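PDB 3KHS: purine nucleoside phosphorylase from Grouper iridovirus, which probably catalyses the phosphorolysis of purine nucleosides to free base and ribose 1-phosphate in purine salvage. Local coordinates for residues Q19-V23 with A102-K106; P22-C28 with V73-K79. All blocks are in the same frame, centred on the assembly; numbering follows the deposited sequence.

How the contacts relate
From the N terminus, helix 3-15 leads into the loop 19-23, which runs straight into strand 24-28. Contact 2 closes first: residues 22-28 pair with 73-79, closing a loop of 44 residues that includes strands 42-46 and 64-70. Contact 1 spans further, from 19-23 to the turn 102-106 after helix 95-102, so contact 2 nests within contact 1, the two starting from the shared Pro22 and Val23. Their centres lie about 9 Å apart. Between them Val105 CG1 packs 3.4 Å from Gly25 N. Together they set strand 24-28 between 73-79 and 107-116.

Contact 1: residues Q19-V23 with A102-K106; sequences QIRPV and ALGVK
The carbonyl oxygen of Ala102, at the end of helix 95-102, takes a weak, bent bond from Arg21 NH2 (3.0 Å to O, 126° at the hydrogen); Asn15 OD1 in helix 3-15 is the stronger partner of the same nitrogen. One residue on, Leu103 O sits over the centre of one guanidinium face, 3.4 Å from Arg21 CZ. The bend of the arginine chain at chi3 (95°) turns the flat group across this oxygen. The leucine side chain meets the proline ring at about a right angle, with Leu103 CD1 3.9 Å from Pro22 CG. Gly104, with positive phi, ends the helix in a Schellman motif and brings the chain alongside Pro22. Val105 then directs CG2 to the proline ring, while its CG1 lies 3.4 Å from Val23 O. Val23 O is gripped by Lys106 N at 2.7 Å in a nearly straight bond (175°), and the aliphatic part of the lysine passes Val23 CG2, with CD 4.1 Å away. The contact thus combines one strong backbone bond with apolar packing, while the carbonyl groups at the helix end, where partial negative charge gathers, probably favour the cationic guanidinium electrostatically.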
loop_
_atom_site.group_PDB
_atom_site.type_symbol
_atom_site.label_atom_id
_atom_site.label_comp_id
_atom_site.label_asym_id
_atom_site.label_seq_id
_atom_site.Cartn_x
_atom_site.Cartn_y
_atom_site.Cartn_z
ATOM N N GLN B 19 -20.939 -31.548 18.340
ATOM C CA GLN B 19 -21.476 -31.887 19.646
ATOM C C GLN B 19 -21.034 -30.832 20.653
ATOM O O GLN B 19 -21.808 -30.416 21.525
ATOM C CB GLN B 19 -20.991 -33.274 20.069
ATOM C CG GLN B 19 -21.545 -34.404 19.209
ATOM C CD GLN B 19 -23.044 -34.262 18.953
ATOM O OE1 GLN B 19 -23.830 -34.063 19.884
ATOM N NE2 GLN B 19 -23.446 -34.364 17.682
ATOM N N ILE B 20 -19.785 -30.396 20.519
ATOM C CA ILE B 20 -19.233 -29.375 21.405
ATOM C C ILE B 20 -18.675 -28.239 20.547
ATOM O O ILE B 20 -17.924 -28.477 19.605
ATOM C CB ILE B 20 -18.084 -29.946 22.278
ATOM C CG1 ILE B 20 -18.343 -31.428 22.581
ATOM C CG2 ILE B 20 -17.984 -29.153 23.590
ATOM C CD1 ILE B 20 -17.246 -32.093 23.399
ATOM N N ARG B 21 -19.056 -27.010 20.859
ATOM C CA ARG B 21 -18.551 -25.891 20.102
ATOM C C ARG B 21 -17.082 -25.735 20.466
ATOM O O ARG B 21 -16.704 -25.892 21.622
ATOM C CB ARG B 21 -19.322 -24.616 20.445
ATOM C CG ARG B 21 -20.825 -24.701 20.181
ATOM C CD ARG B 21 -21.445 -23.319 20.223
ATOM N NE ARG B 21 -21.547 -22.721 18.889
ATOM C CZ ARG B 21 -21.700 -21.415 18.650
ATOM N NH1 ARG B 21 -21.762 -20.546 19.657
ATOM N NH2 ARG B 21 -21.808 -20.972 17.400
ATOM N N PRO B 22 -16.229 -25.464 19.470
ATOM C CA PRO B 22 -14.799 -25.288 19.711
ATOM C C PRO B 22 -14.558 -24.034 20.543
ATOM O O PRO B 22 -15.253 -23.038 20.382
ATOM C CB PRO B 22 -14.240 -25.173 18.303
ATOM C CG PRO B 22 -15.365 -24.503 17.568
ATOM C CD PRO B 22 -16.531 -25.317 18.038
ATOM N N VAL B 23 -13.589 -24.091 21.452
ATOM C CA VAL B 23 -13.277 -22.935 22.289
ATOM C C VAL B 23 -11.882 -22.393 21.916
ATOM O O VAL B 23 -11.544 -21.221 22.180
ATOM C CB VAL B 23 -13.316 -23.303 23.798
ATOM C CG1 VAL B 23 -12.375 -24.464 24.091
ATOM C CG2 VAL B 23 -12.927 -22.088 24.640
ATOM N N ALA B 102 -17.645 -16.473 15.474
ATOM C CA ALA B 102 -19.040 -16.877 15.428
ATOM C C ALA B 102 -19.244 -18.271 16.005
ATOM O O ALA B 102 -20.333 -18.600 16.432
ATOM C CB ALA B 102 -19.543 -16.838 13.977
ATOM N N LEU B 103 -18.193 -19.085 15.984
ATOM C CA LEU B 103 -18.244 -20.449 16.511
ATOM C C LEU B 103 -18.066 -20.455 18.020
ATOM O O LEU B 103 -18.264 -21.482 18.661
ATOM C CB LEU B 103 -17.121 -21.306 15.931
ATOM C CG LEU B 103 -17.205 -21.863 14.526
ATOM C CD1 LEU B 103 -15.900 -22.560 14.208
ATOM C CD2 LEU B 103 -18.348 -22.833 14.426
ATOM N N GLY B 104 -17.663 -19.315 18.575
ATOM C CA GLY B 104 -17.443 -19.231 20.007
ATOM C C GLY B 104 -15.991 -19.415 20.428
ATOM O O GLY B 104 -15.712 -19.574 21.623
ATOM N N VAL B 105 -15.062 -19.393 19.467
ATOM C CA VAL B 105 -13.657 -19.548 19.820
ATOM C C VAL B 105 -13.194 -18.373 20.667
ATOM O O VAL B 105 -13.555 -17.234 20.428
ATOM C CB VAL B 105 -12.737 -19.666 18.598
ATOM C CG1 VAL B 105 -11.292 -19.753 19.071
ATOM C CG2 VAL B 105 -13.074 -20.918 17.808
ATOM N N LYS B 106 -12.392 -18.666 21.681
ATOM C CA LYS B 106 -11.897 -17.618 22.566
ATOM C C LYS B 106 -10.409 -17.367 22.401
ATOM O O LYS B 106 -9.945 -16.261 22.614
ATOM C CB LYS B 106 -12.250 -17.959 24.024
ATOM C CG LYS B 106 -13.720 -17.722 24.312
ATOM C CD LYS B 106 -14.116 -18.318 25.649
ATOM C CE LYS B 106 -15.595 -18.084 25.982
ATOM N NZ LYS B 106 -15.943 -18.576 27.366
#

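Contact 2: residues P22-C28 with V73-K79; sequences PVLGIVC and VSCVCMK
Pro22 lays its ring obliquely against Val76, CB to CB 3.8 Å, just before the strand pairing begins. Val23 N and Leu24 N both donate to Ser74 O, at 2.9 Å and 3.3 Å; the first comes from above the carbonyl plane and the second lies in it, so one oxygen holds two successive amides. Val23 CG1 and Leu24 CB both touch Val73 CG1. From Leu24 the ladder is regular: its O accepts from Val76 N, and its CD2 lies 3.4 Å from Cys75 SG. Gly25 carries no side chain, and Val76 CG1 rests 3.8 Å from its CA. Ile26 N donates to Val76 O, and Ile26 O accepts from Met78 N at 2.6 Å, almost straight (177°); its CB meets Cys77 CB, and helix 257-279 packs on this face, against Leu24 and Ile26. Val27 shares the other face with Val76 and Met78, which helix 95-102 covers. Cys28 N bonds to Met78 O, and its SG, turned beside its own backbone N (chi1 -57°), lies 3.4 Å from Cys77 SG, too far for a disulfide. Parallel pairing with helices on both faces, the axes of strands 24-28 and 73-79 inclined by 12°, belongs to the mixed central sheet of the PNP/MTAP phosphorylase fold.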
loop_
_atom_site.group_PDB
_atom_site.type_symbol
_atom_site.label_atom_id
_atom_site.label_comp_id
_atom_site.label_asym_id
_atom_site.label_seq_id
_atom_site.Cartn_x
_atom_site.Cartn_y
_atom_site.Cartn_z
ATOM N N PRO B 22 -16.229 -25.464 19.470
ATOM C CA PRO B 22 -14.799 -25.288 19.711
ATOM C C PRO B 22 -14.558 -24.034 20.543
ATOM O O PRO B 22 -15.253 -23.038 20.382
ATOM C CB PRO B 22 -14.240 -25.173 18.303
ATOM C CG PRO B 22 -15.365 -24.503 17.568
ATOM C CD PRO B 22 -16.531 -25.317 18.038
ATOM N N VAL B 23 -13.589 -24.091 21.452
ATOM C CA VAL B 23 -13.277 -22.935 22.289
ATOM C C VAL B 23 -11.882 -22.393 21.916
ATOM O O VAL B 23 -11.544 -21.221 22.180
ATOM C CB VAL B 23 -13.316 -23.303 23.798
ATOM C CG1 VAL B 23 -12.375 -24.464 24.091
ATOM C CG2 VAL B 23 -12.927 -22.088 24.640
ATOM N N LEU B 24 -11.075 -23.261 21.311
ATOM C CA LEU B 24 -9.749 -22.874 20.865
ATOM C C LEU B 24 -9.601 -23.114 19.366
ATOM O O LEU B 24 -10.021 -24.153 18.840
ATOM C CB LEU B 24 -8.651 -23.656 21.589
ATOM C CG LEU B 24 -7.268 -23.319 21.004
ATOM C CD1 LEU B 24 -6.422 -22.635 22.040
ATOM C CD2 LEU B 24 -6.610 -24.565 20.506
ATOM N N GLY B 25 -8.992 -22.158 18.682
ATOM C CA GLY B 25 -8.794 -22.302 17.248
ATOM C C GLY B 25 -7.328 -22.392 16.842
ATOM O O GLY B 25 -6.446 -21.834 17.489
ATOM N N ILE B 26 -7.059 -23.097 15.755
ATOM C CA ILE B 26 -5.692 -23.246 15.271
ATOM C C ILE B 26 -5.661 -22.993 13.764
ATOM O O ILE B 26 -6.531 -23.470 13.043
ATOM C CB ILE B 26 -5.131 -24.688 15.490
ATOM C CG1 ILE B 26 -5.344 -25.141 16.932
ATOM C CG2 ILE B 26 -3.629 -24.734 15.119
ATOM C CD1 ILE B 26 -5.069 -26.616 17.139
ATOM N N VAL B 27 -4.655 -22.249 13.302
ATOM C CA VAL B 27 -4.478 -21.965 11.876
ATOM C C VAL B 27 -3.112 -22.549 11.535
ATOM O O VAL B 27 -2.105 -22.107 12.092
ATOM C CB VAL B 27 -4.408 -20.441 11.583
ATOM C CG1 VAL B 27 -4.391 -20.191 10.060
ATOM C CG2 VAL B 27 -5.568 -19.730 12.205
ATOM N N CYS B 28 -3.066 -23.538 10.646
ATOM C CA CYS B 28 -1.793 -24.132 10.248
ATOM C C CYS B 28 -1.168 -23.407 9.060
ATOM O O CYS B 28 -1.780 -23.280 7.987
ATOM C CB CYS B 28 -1.972 -25.596 9.856
ATOM S SG CYS B 28 -2.682 -26.575 11.154
ATOM N N VAL B 73 -9.375 -30.183 25.341
ATOM C CA VAL B 73 -9.884 -28.920 24.828
ATOM C C VAL B 73 -10.529 -29.097 23.458
ATOM O O VAL B 73 -9.902 -29.668 22.579
ATOM C CB VAL B 73 -8.708 -27.926 24.707
ATOM C CG1 VAL B 73 -9.193 -26.580 24.178
ATOM C CG2 VAL B 73 -8.019 -27.777 26.075
ATOM N N SER B 74 -11.769 -28.633 23.276
ATOM C CA SER B 74 -12.411 -28.747 21.967
ATOM C C SER B 74 -11.830 -27.639 21.074
ATOM O O SER B 74 -11.882 -26.434 21.391
ATOM C CB SER B 74 -13.926 -28.611 22.090
ATOM O OG SER B 74 -14.245 -27.489 22.879
ATOM N N CYS B 75 -11.264 -28.063 19.957
ATOM C CA CYS B 75 -10.624 -27.143 19.029
ATOM C C CYS B 75 -11.181 -27.263 17.617
ATOM O O CYS B 75 -11.791 -28.285 17.243
ATOM C CB CYS B 75 -9.101 -27.445 18.938
ATOM S SG CYS B 75 -8.121 -27.648 20.475
ATOM N N VAL B 76 -10.940 -26.203 16.846
ATOM C CA VAL B 76 -11.269 -26.151 15.427
ATOM C C VAL B 76 -9.904 -25.805 14.822
ATOM O O VAL B 76 -9.247 -24.864 15.265
ATOM C CB VAL B 76 -12.325 -25.057 15.065
ATOM C CG1 VAL B 76 -11.923 -23.736 15.587
ATOM C CG2 VAL B 76 -12.465 -24.973 13.554
ATOM N N CYS B 77 -9.465 -26.587 13.840
ATOM C CA CYS B 77 -8.171 -26.370 13.219
ATOM C C CYS B 77 -8.253 -26.151 11.719
ATOM O O CYS B 77 -8.840 -26.958 11.001
ATOM C CB CYS B 77 -7.261 -27.561 13.485
ATOM S SG CYS B 77 -5.658 -27.557 12.573
ATOM N N MET B 78 -7.665 -25.047 11.260
ATOM C CA MET B 78 -7.607 -24.703 9.847
ATOM C C MET B 78 -6.367 -25.356 9.255
ATOM O O MET B 78 -5.252 -25.051 9.666
ATOM C CB MET B 78 -7.496 -23.179 9.669
ATOM C CG MET B 78 -8.851 -22.392 9.670
ATOM S SD MET B 78 -8.704 -20.616 9.407
ATOM C CE MET B 78 -8.529 -20.484 7.642
ATOM N N LYS B 79 -6.556 -26.279 8.318
ATOM C CA LYS B 79 -5.434 -26.912 7.638
ATOM C C LYS B 79 -5.301 -26.153 6.317
ATOM O O LYS B 79 -5.817 -26.582 5.293
ATOM C CB LYS B 79 -5.706 -28.401 7.386
ATOM C CG LYS B 79 -5.393 -29.288 8.593
ATOM C CD LYS B 79 -5.446 -30.762 8.269
ATOM C CE LYS B 79 -4.210 -31.230 7.518
ATOM N NZ LYS B 79 -4.087 -32.737 7.544
#